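Local coordinates for ABC transporter substrate-binding protein (PDB 3UN6) that probably serves as the ligand-binding component of an ABC-type import system and binds zinc ions, at residues F195-E200 with R269-Q274; V119-K124 with T187-A192; V36-Y41 with K66-K71. All blocks are in the same frame, centred on the assembly; numbering follows the deposited sequence.

Contact 1: F195-E200 with R269-Q274; sequences FGALGE and RDVLTQ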
loop_
_atom_site.group_PDB
_atom_site.type_symbol
_atom_site.label_atom_id
_atom_site.label_comp_id
_atom_site.label_asym_id
_atom_site.label_seq_id
_atom_site.Cartn_x
_atom_site.Cartn_y
_atom_site.Cartn_z
ATOM N N PHE A 195 -7.536 7.528 3.488
ATOM C CA PHE A 195 -7.058 8.735 4.162
ATOM C C PHE A 195 -7.142 10.028 3.362
ATOM O O PHE A 195 -7.022 11.106 3.929
ATOM C CB PHE A 195 -5.723 8.465 4.874
ATOM C CG PHE A 195 -5.887 7.473 5.983
ATOM C CD1 PHE A 195 -6.508 7.865 7.181
ATOM C CD2 PHE A 195 -5.594 6.137 5.786
ATOM C CE1 PHE A 195 -6.748 6.953 8.205
ATOM C CE2 PHE A 195 -5.823 5.192 6.820
ATOM C CZ PHE A 195 -6.418 5.616 8.031
ATOM N N GLY A 196 -7.421 9.930 2.064
ATOM C CA GLY A 196 -7.656 11.124 1.255
ATOM C C GLY A 196 -9.120 11.501 1.401
ATOM O O GLY A 196 -9.460 12.648 1.734
ATOM N N ALA A 197 -9.993 10.520 1.172
ATOM C CA ALA A 197 -11.412 10.735 1.299
ATOM C C ALA A 197 -11.705 11.267 2.707
ATOM O O ALA A 197 -12.533 12.157 2.872
ATOM C CB ALA A 197 -12.170 9.447 1.036
ATOM N N LEU A 198 -11.006 10.741 3.718
ATOM C CA LEU A 198 -11.219 11.200 5.093
ATOM C C LEU A 198 -10.820 12.676 5.218
ATOM O O LEU A 198 -11.517 13.446 5.875
ATOM C CB LEU A 198 -10.447 10.343 6.100
ATOM C CG LEU A 198 -10.723 10.638 7.569
ATOM C CD1 LEU A 198 -12.194 10.422 7.917
ATOM C CD2 LEU A 198 -9.814 9.789 8.485
ATOM N N GLY A 199 -9.721 13.070 4.573
ATOM C CA GLY A 199 -9.308 14.477 4.569
ATOM C C GLY A 199 -10.408 15.405 4.047
ATOM O O GLY A 199 -10.606 16.512 4.564
ATOM N N GLU A 200 -11.136 14.957 3.028
ATOM C CA GLU A 200 -12.222 15.760 2.480
ATOM C C GLU A 200 -13.352 15.869 3.477
ATOM O O GLU A 200 -13.869 16.942 3.690
ATOM C CB GLU A 200 -12.765 15.165 1.185
ATOM C CG GLU A 200 -11.793 15.197 0.040
ATOM C CD GLU A 200 -12.449 14.865 -1.294
ATOM O OE1 GLU A 200 -13.508 14.199 -1.299
ATOM O OE2 GLU A 200 -11.900 15.261 -2.346
ATOM N N ARG A 269 -19.434 4.347 5.389
ATOM C CA ARG A 269 -19.659 3.738 4.095
ATOM C C ARG A 269 -19.387 4.739 2.954
ATOM O O ARG A 269 -18.870 4.368 1.897
ATOM C CB ARG A 269 -21.088 3.187 4.022
ATOM C CG ARG A 269 -21.329 2.348 2.798
ATOM C CD ARG A 269 -22.749 1.778 2.711
ATOM N NE ARG A 269 -22.792 0.909 1.537
ATOM C CZ ARG A 269 -22.394 -0.358 1.515
ATOM N NH1 ARG A 269 -21.957 -0.964 2.624
ATOM N NH2 ARG A 269 -22.432 -1.030 0.378
ATOM N N ASP A 270 -19.718 6.008 3.160
ATOM C CA ASP A 270 -19.461 6.980 2.094
ATOM C C ASP A 270 -17.968 7.151 1.833
ATOM O O ASP A 270 -17.571 7.220 0.689
ATOM C CB ASP A 270 -20.136 8.319 2.351
ATOM C CG ASP A 270 -19.696 8.964 3.640
ATOM O OD1 ASP A 270 -20.433 9.853 4.126
ATOM O OD2 ASP A 270 -18.630 8.589 4.178
ATOM N N VAL A 271 -17.161 7.243 2.890
ATOM C CA VAL A 271 -15.707 7.330 2.745
ATOM C C VAL A 271 -15.134 6.074 2.081
ATOM O O VAL A 271 -14.232 6.183 1.266
ATOM C CB VAL A 271 -15.010 7.575 4.107
ATOM C CG1 VAL A 271 -13.491 7.221 4.068
ATOM C CG2 VAL A 271 -15.247 9.019 4.543
ATOM N N LEU A 272 -15.678 4.897 2.404
ATOM C CA LEU A 272 -15.141 3.639 1.877
ATOM C C LEU A 272 -15.631 3.326 0.445
ATOM O O LEU A 272 -14.933 2.632 -0.305
ATOM C CB LEU A 272 -15.404 2.481 2.850
ATOM C CG LEU A 272 -14.631 2.615 4.177
ATOM C CD1 LEU A 272 -15.188 1.642 5.191
ATOM C CD2 LEU A 272 -13.104 2.413 3.976
ATOM N N THR A 273 -16.802 3.852 0.077
ATOM C CA THR A 273 -17.305 3.718 -1.297
ATOM C C THR A 273 -16.387 4.527 -2.212
ATOM O O THR A 273 -15.939 4.040 -3.246
ATOM C CB THR A 273 -18.748 4.190 -1.409
ATOM O OG1 THR A 273 -19.550 3.362 -0.563
ATOM C CG2 THR A 273 -19.250 4.059 -2.850
ATOM N N GLN A 274 -16.082 5.763 -1.821
ATOM C CA GLN A 274 -15.144 6.578 -2.590
ATOM C C GLN A 274 -13.767 5.874 -2.686
ATOM O O GLN A 274 -13.153 5.814 -3.760
ATOM C CB GLN A 274 -15.001 7.962 -1.944
ATOM C CG GLN A 274 -13.957 8.869 -2.606
ATOM C CD GLN A 274 -14.021 10.274 -2.043
ATOM O OE1 GLN A 274 -15.078 10.720 -1.623
ATOM N NE2 GLN A 274 -12.907 10.968 -2.038
#
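Ala197 and Val271 bring their CA atoms to within 5.7 Å where two helical segments, 195-200 and 269-274, pass each other with their axes 8.9 Å apart. The N-to-C directions differ by 132°, so the helices run more nearly antiparallel than parallel. A small residue suits this crossing: the CB of Ala197 lies 4.0 Å from Val271 CG1 and 3.9 Å from Val271 O, and Val271 adds a branched, apolar wall that also reaches Pro194. This is helix packing in what is probably a type 2 periplasmic-binding-protein fold; helix 195-201 follows shortly after strand 188-192, while helix 269-277 comes much later in the chain. Gln274 carries the other half of the contact. Its CG is anti to the backbone N (chi1 176°) and the rest of the chain is extended, which sends the amide across Ala197, with NE2 3.5 Å from Ala197 CB. The same NE2 gives a weak but fairly straight hydrogen bond, 3.4 Å long, to OE1 of Glu200. Carboxylate and amide planes are turned 68° apart. The other carboxylate oxygen of Glu200, OE2, is bonded to Thr207 OG1, the stronger partner, which helps to hold the carboxylate's orientation.

Contact 2: V119-K124 with T187-A192; sequences VIMGQK and TGYSVA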
loop_
_atom_site.group_PDB
_atom_site.type_symbol
_atom_site.label_atom_id
_atom_site.label_comp_id
_atom_site.label_asym_id
_atom_site.label_seq_id
_atom_site.Cartn_x
_atom_site.Cartn_y
_atom_site.Cartn_z
ATOM N N VAL A 119 -3.757 8.712 -3.590
ATOM C CA VAL A 119 -4.165 10.064 -3.873
ATOM C C VAL A 119 -3.124 11.102 -3.475
ATOM O O VAL A 119 -2.208 10.822 -2.727
ATOM C CB VAL A 119 -5.476 10.417 -3.109
ATOM C CG1 VAL A 119 -6.614 9.565 -3.597
ATOM C CG2 VAL A 119 -5.288 10.256 -1.601
ATOM N N ILE A 120 -3.297 12.309 -4.014
ATOM C CA ILE A 120 -2.516 13.474 -3.644
ATOM C C ILE A 120 -3.548 14.491 -3.259
ATOM O O ILE A 120 -4.377 14.872 -4.080
ATOM C CB ILE A 120 -1.637 13.969 -4.801
ATOM C CG1 ILE A 120 -0.580 12.894 -5.134
ATOM C CG2 ILE A 120 -0.955 15.302 -4.426
ATOM C CD1 ILE A 120 -0.031 12.976 -6.544
HETATM N N MSE A 121 -3.529 14.899 -1.988
HETATM C CA MSE A 121 -4.475 15.860 -1.433
HETATM C C MSE A 121 -3.811 17.208 -1.233
HETATM O O MSE A 121 -2.618 17.284 -1.010
HETATM C CB MSE A 121 -4.952 15.393 -0.052
HETATM C CG MSE A 121 -5.532 14.001 -0.049
HETATM SE SE MSE A 121 -7.176 13.934 -1.061
HETATM C CE MSE A 121 -8.255 15.067 0.126
ATOM N N GLY A 122 -4.598 18.265 -1.349
ATOM C CA GLY A 122 -4.129 19.621 -1.111
ATOM C C GLY A 122 -5.120 20.295 -0.188
ATOM O O GLY A 122 -6.194 19.745 0.089
ATOM N N GLN A 123 -4.771 21.482 0.289
ATOM C CA GLN A 123 -5.654 22.240 1.159
ATOM C C GLN A 123 -6.900 22.618 0.393
ATOM O O GLN A 123 -6.889 22.672 -0.842
ATOM C CB GLN A 123 -4.974 23.530 1.638
ATOM C CG GLN A 123 -3.824 23.285 2.574
ATOM C CD GLN A 123 -3.054 24.554 2.901
ATOM O OE1 GLN A 123 -3.411 25.635 2.441
ATOM N NE2 GLN A 123 -1.985 24.424 3.703
ATOM N N LYS A 124 -7.954 22.907 1.145
ATOM C CA LYS A 124 -9.227 23.331 0.612
ATOM C C LYS A 124 -9.078 24.472 -0.394
ATOM O O LYS A 124 -8.372 25.449 -0.128
ATOM C CB LYS A 124 -10.076 23.806 1.790
ATOM C CG LYS A 124 -11.406 24.411 1.460
ATOM C CD LYS A 124 -12.025 24.967 2.738
ATOM C CE LYS A 124 -13.418 25.503 2.517
ATOM N NZ LYS A 124 -14.019 25.941 3.810
ATOM N N THR A 187 0.906 21.489 3.262
ATOM C CA THR A 187 0.192 22.039 2.100
ATOM C C THR A 187 -0.664 20.922 1.521
ATOM O O THR A 187 -1.724 21.150 0.940
ATOM C CB THR A 187 1.177 22.399 0.946
ATOM O OG1 THR A 187 2.288 23.154 1.439
ATOM C CG2 THR A 187 0.473 23.163 -0.185
ATOM N N GLY A 188 -0.173 19.702 1.650
ATOM C CA GLY A 188 -0.903 18.546 1.140
ATOM C C GLY A 188 -0.246 17.256 1.543
ATOM O O GLY A 188 0.695 17.241 2.345
ATOM N N TYR A 189 -0.753 16.155 0.998
ATOM C CA TYR A 189 -0.203 14.869 1.300
ATOM C C TYR A 189 -0.564 13.855 0.240
ATOM O O TYR A 189 -1.414 14.111 -0.633
ATOM C CB TYR A 189 -0.632 14.392 2.698
ATOM C CG TYR A 189 -2.139 14.204 2.963
ATOM C CD1 TYR A 189 -2.802 13.030 2.586
ATOM C CD2 TYR A 189 -2.854 15.155 3.675
ATOM C CE1 TYR A 189 -4.150 12.849 2.856
ATOM C CE2 TYR A 189 -4.195 14.987 3.957
ATOM C CZ TYR A 189 -4.840 13.830 3.542
ATOM O OH TYR A 189 -6.163 13.674 3.846
ATOM N N SER A 190 0.145 12.737 0.277
ATOM C CA SER A 190 -0.127 11.636 -0.604
ATOM C C SER A 190 -0.207 10.366 0.255
ATOM O O SER A 190 0.655 10.134 1.085
ATOM C CB SER A 190 0.953 11.530 -1.658
ATOM O OG SER A 190 0.634 10.504 -2.554
ATOM N N VAL A 191 -1.228 9.538 0.031
ATOM C CA VAL A 191 -1.457 8.377 0.866
ATOM C C VAL A 191 -2.463 7.455 0.207
ATOM O O VAL A 191 -3.065 7.816 -0.810
ATOM C CB VAL A 191 -2.014 8.825 2.223
ATOM C CG1 VAL A 191 -3.425 9.454 2.023
ATOM C CG2 VAL A 191 -2.044 7.669 3.223
ATOM N N ALA A 192 -2.599 6.241 0.750
ATOM C CA ALA A 192 -3.586 5.306 0.242
ATOM C C ALA A 192 -4.944 5.716 0.776
ATOM O O ALA A 192 -5.046 6.284 1.866
ATOM C CB ALA A 192 -3.267 3.880 0.697
#
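Met121 and Tyr189 are a hydrogen-bonded pair in the antiparallel strands 119-122 and 188-192, with Met121 N 2.6 Å from Tyr189 O and the return bond running from Tyr189 N to Met121 O. Their side chains lie alongside each other on one face of the sheet. The CB of Met121 (modelled as selenomethionine) sits over the centre of the tyrosine ring, 3.9 Å from its centroid and only 9° off the normal, a CH-pi contact; beside it Met121 CG comes 3.4 Å from Tyr189 CE1. The slim CB and CG methylenes can lie flat against the aromatic face. On that face of the sheet too, Val119 CG2 and Val191 CG1 meet at 4.2 Å. Val119 O is gripped twice, by Val191 N and by Ser190 OG at 2.9 Å, from opposite faces of its carbonyl plane. Ser190 manages this because its OG is anti to the backbone N (chi1 -177°). Without a side chain, Gly188 lets its CA lie 3.0 Å from Met121 O. Farther out, the tyrosine hydroxyl hydrogen-bonds to Phe195 O. The pairing belongs to the mixed sheet of one lobe of what is probably a periplasmic-binding-protein fold, and Val191 brings it to about 4 Å, side chain to ion, from a bound zinc. Helix 177-182 packs on Tyr189 and Val191, helix 148-159 covers Ile120 and Ser190 from the other face, and strands 206-210 and 138-142 flank the pair.

Contact 3: V36-Y41 with K66-K71; sequences VIKIGY and KLELVK. With PO4 (phosphate ion), chain D.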
loop_
_atom_site.group_PDB
_atom_site.type_symbol
_atom_site.label_atom_id
_atom_site.label_comp_id
_atom_site.label_asym_id
_atom_site.label_seq_id
_atom_site.Cartn_x
_atom_site.Cartn_y
_atom_site.Cartn_z
ATOM N N VAL A 36 -0.946 -21.279 12.756
ATOM C CA VAL A 36 -1.425 -19.907 12.775
ATOM C C VAL A 36 -0.477 -19.013 11.981
ATOM O O VAL A 36 0.726 -19.028 12.216
ATOM C CB VAL A 36 -1.501 -19.356 14.222
ATOM C CG1 VAL A 36 -1.993 -17.908 14.219
ATOM C CG2 VAL A 36 -2.405 -20.238 15.093
ATOM N N ILE A 37 -1.019 -18.278 11.022
ATOM C CA ILE A 37 -0.241 -17.324 10.250
ATOM C C ILE A 37 -0.702 -15.963 10.712
ATOM O O ILE A 37 -1.894 -15.661 10.645
ATOM C CB ILE A 37 -0.490 -17.442 8.729
ATOM C CG1 ILE A 37 -0.240 -18.874 8.257
ATOM C CG2 ILE A 37 0.396 -16.482 7.976
ATOM C CD1 ILE A 37 -0.525 -19.097 6.786
ATOM N N LYS A 38 0.236 -15.162 11.207
ATOM C CA LYS A 38 -0.048 -13.786 11.649
ATOM C C LYS A 38 0.426 -12.809 10.590
ATOM O O LYS A 38 1.630 -12.765 10.265
ATOM C CB LYS A 38 0.704 -13.443 12.933
ATOM C CG LYS A 38 0.222 -14.025 14.228
ATOM C CD LYS A 38 1.010 -13.304 15.374
ATOM C CE LYS A 38 0.477 -13.545 16.776
ATOM N NZ LYS A 38 0.786 -14.882 17.339
ATOM N N ILE A 39 -0.480 -11.987 10.080
ATOM C CA ILE A 39 -0.130 -11.053 9.029
ATOM C C ILE A 39 -0.482 -9.660 9.445
ATOM O O ILE A 39 -1.621 -9.387 9.887
ATOM C CB ILE A 39 -0.879 -11.341 7.705
ATOM C CG1 ILE A 39 -0.648 -12.771 7.213
ATOM C CG2 ILE A 39 -0.482 -10.320 6.632
ATOM C CD1 ILE A 39 0.761 -13.107 6.747
ATOM N N GLY A 40 0.485 -8.767 9.296
ATOM C CA GLY A 40 0.317 -7.368 9.673
ATOM C C GLY A 40 -0.207 -6.441 8.588
ATOM O O GLY A 40 0.076 -6.630 7.399
ATOM N N TYR A 41 -0.935 -5.407 9.006
ATOM C CA TYR A 41 -1.477 -4.444 8.068
ATOM C C TYR A 41 -1.856 -3.121 8.701
ATOM O O TYR A 41 -2.017 -3.011 9.929
ATOM C CB TYR A 41 -2.781 -5.006 7.455
ATOM C CG TYR A 41 -3.946 -5.001 8.414
ATOM C CD1 TYR A 41 -4.072 -5.978 9.401
ATOM C CD2 TYR A 41 -4.917 -4.009 8.355
ATOM C CE1 TYR A 41 -5.126 -5.968 10.291
ATOM C CE2 TYR A 41 -5.978 -3.984 9.254
ATOM C CZ TYR A 41 -6.077 -4.976 10.214
ATOM O OH TYR A 41 -7.118 -4.959 11.099
ATOM N N LYS A 66 -4.834 -21.047 10.239
ATOM C CA LYS A 66 -5.577 -19.989 10.909
ATOM C C LYS A 66 -4.887 -18.685 10.523
ATOM O O LYS A 66 -3.648 -18.603 10.486
ATOM C CB LYS A 66 -5.555 -20.132 12.421
ATOM C CG LYS A 66 -6.186 -21.388 12.948
ATOM C CD LYS A 66 -6.161 -21.399 14.469
ATOM C CE LYS A 66 -6.651 -22.726 15.004
ATOM N NZ LYS A 66 -6.577 -22.810 16.485
ATOM N N LEU A 67 -5.681 -17.674 10.221
ATOM C CA LEU A 67 -5.165 -16.389 9.820
ATOM C C LEU A 67 -5.491 -15.361 10.893
ATOM O O LEU A 67 -6.666 -15.110 11.201
ATOM C CB LEU A 67 -5.774 -15.987 8.471
ATOM C CG LEU A 67 -5.352 -14.659 7.831
ATOM C CD1 LEU A 67 -3.833 -14.558 7.691
ATOM C CD2 LEU A 67 -6.032 -14.512 6.485
ATOM N N GLU A 68 -4.449 -14.792 11.486
ATOM C CA GLU A 68 -4.619 -13.743 12.479
ATOM C C GLU A 68 -4.127 -12.457 11.846
ATOM O O GLU A 68 -2.966 -12.376 11.415
ATOM C CB GLU A 68 -3.845 -14.038 13.767
ATOM C CG GLU A 68 -3.780 -12.830 14.713
ATOM C CD GLU A 68 -3.240 -13.158 16.099
ATOM O OE1 GLU A 68 -2.883 -12.202 16.833
ATOM O OE2 GLU A 68 -3.172 -14.361 16.462
ATOM N N LEU A 69 -5.014 -11.465 11.763
ATOM C CA LEU A 69 -4.668 -10.179 11.185
ATOM C C LEU A 69 -4.310 -9.204 12.321
ATOM O O LEU A 69 -5.129 -8.908 13.186
ATOM C CB LEU A 69 -5.830 -9.650 10.356
ATOM C CG LEU A 69 -6.286 -10.517 9.184
ATOM C CD1 LEU A 69 -7.525 -9.892 8.552
ATOM C CD2 LEU A 69 -5.184 -10.689 8.147
ATOM N N VAL A 70 -3.092 -8.683 12.282
ATOM C CA VAL A 70 -2.571 -7.812 13.339
ATOM C C VAL A 70 -2.460 -6.367 12.806
ATOM O O VAL A 70 -1.681 -6.094 11.868
ATOM C CB VAL A 70 -1.192 -8.344 13.806
ATOM C CG1 VAL A 70 -0.633 -7.525 14.974
ATOM C CG2 VAL A 70 -1.297 -9.828 14.184
ATOM N N LYS A 71 -3.219 -5.450 13.412
ATOM C CA LYS A 71 -3.290 -4.052 12.964
ATOM C C LYS A 71 -2.253 -3.102 13.552
ATOM O O LYS A 71 -1.994 -3.119 14.754
ATOM C CB LYS A 71 -4.673 -3.470 13.271
ATOM C CG LYS A 71 -4.876 -2.086 12.693
ATOM C CD LYS A 71 -6.268 -1.519 12.954
ATOM C CE LYS A 71 -6.414 -1.065 14.388
ATOM N NZ LYS A 71 -7.714 -0.376 14.566
HETATM P P PO4 D . -9.162 -0.147 18.026
HETATM O O1 PO4 D . -10.232 0.904 17.835
HETATM O O2 PO4 D . -9.574 -1.411 17.315
HETATM O O3 PO4 D . -7.862 0.336 17.437
HETATM O O4 PO4 D . -9.023 -0.425 19.504
HETATM O O HOH W 1 -7.069 -6.994 13.281
#
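Val36 to Tyr41 and Lys66 to Lys71 are paired residue for residue as parallel strands, their axes 4.6 Å apart at closest and 28° from exactly parallel. Five backbone hydrogen bonds zigzag between them, beginning with Ile37 N to Lys66 O at 2.7 Å and ending with Tyr41 N to Val70 O. Ile37, Ile39, Leu67 and Leu69 make the apolar part of one face, under helices 48-58 and 234-250, with Tyr41 and Lys71 at its C-terminal end. There Ile39 CG1 meets Leu67 CD1 at 3.7 Å, with Leu57 and Phe240 of the helices packed nearby. The strands and helix 48-58 make up a beta-alpha-beta unit, the recurring element of the alpha/beta lobes in the periplasmic-binding-protein family, and strand 66-71 is one of the two edge strands of its sheet. The other face, with Val36, Lys38, Lys66, Glu68 and Val70, is mixed and lies nearer solvent; the long charged chains suit it. Lys38 and Glu68 lie side by side and point the same way, but Lys38 NZ stays 4.1 Å from Glu68 OE2, beyond a salt bridge; the closer touch is Lys38 CE against Glu68 OE1. Gly40 is paired with Val70, its CA 3.2 Å from Val70 O. The ring of Tyr41 folds back over the neighbouring strand, its CG lying between the backbone N and the carbonyl carbon (chi1 73°). Lys71 CA stands over one face of the ring, 4.1 Å from the centroid, and Leu69 CB meets Tyr41 CE1 at 3.7 Å. A water near the plane of the ring links Tyr41 OH to Leu69 O. Lys71 leads away, bent at chi3, placing NZ 3.0 Å from O3 of a phosphate, probably from the crystallisation liquor, which Lys266 NZ also binds.

Overall arrangement
Contacts 1 and 2 are neighbours, their centres about 13 Å apart, in keeping with strand 188-192 being followed at once in the chain order by helix 195-201. They touch directly, Glu200 CG packing 3.5 Å from Met121 CE. Contact 3 stands apart, its centre about 25 Å from that of contact 1 and about 30 Å from that of contact 2, and it lies across the centre of the chain from contact 2. Relative to the zinc site of His46, Cys220 and Cys221, the side chain of Val191 in contact 2 is about 4 Å from a bound zinc ion, that of Tyr41 in contact 3 about 10 Å from a bound zinc ion, and that of Leu198 in contact 1 about 12 Å from one.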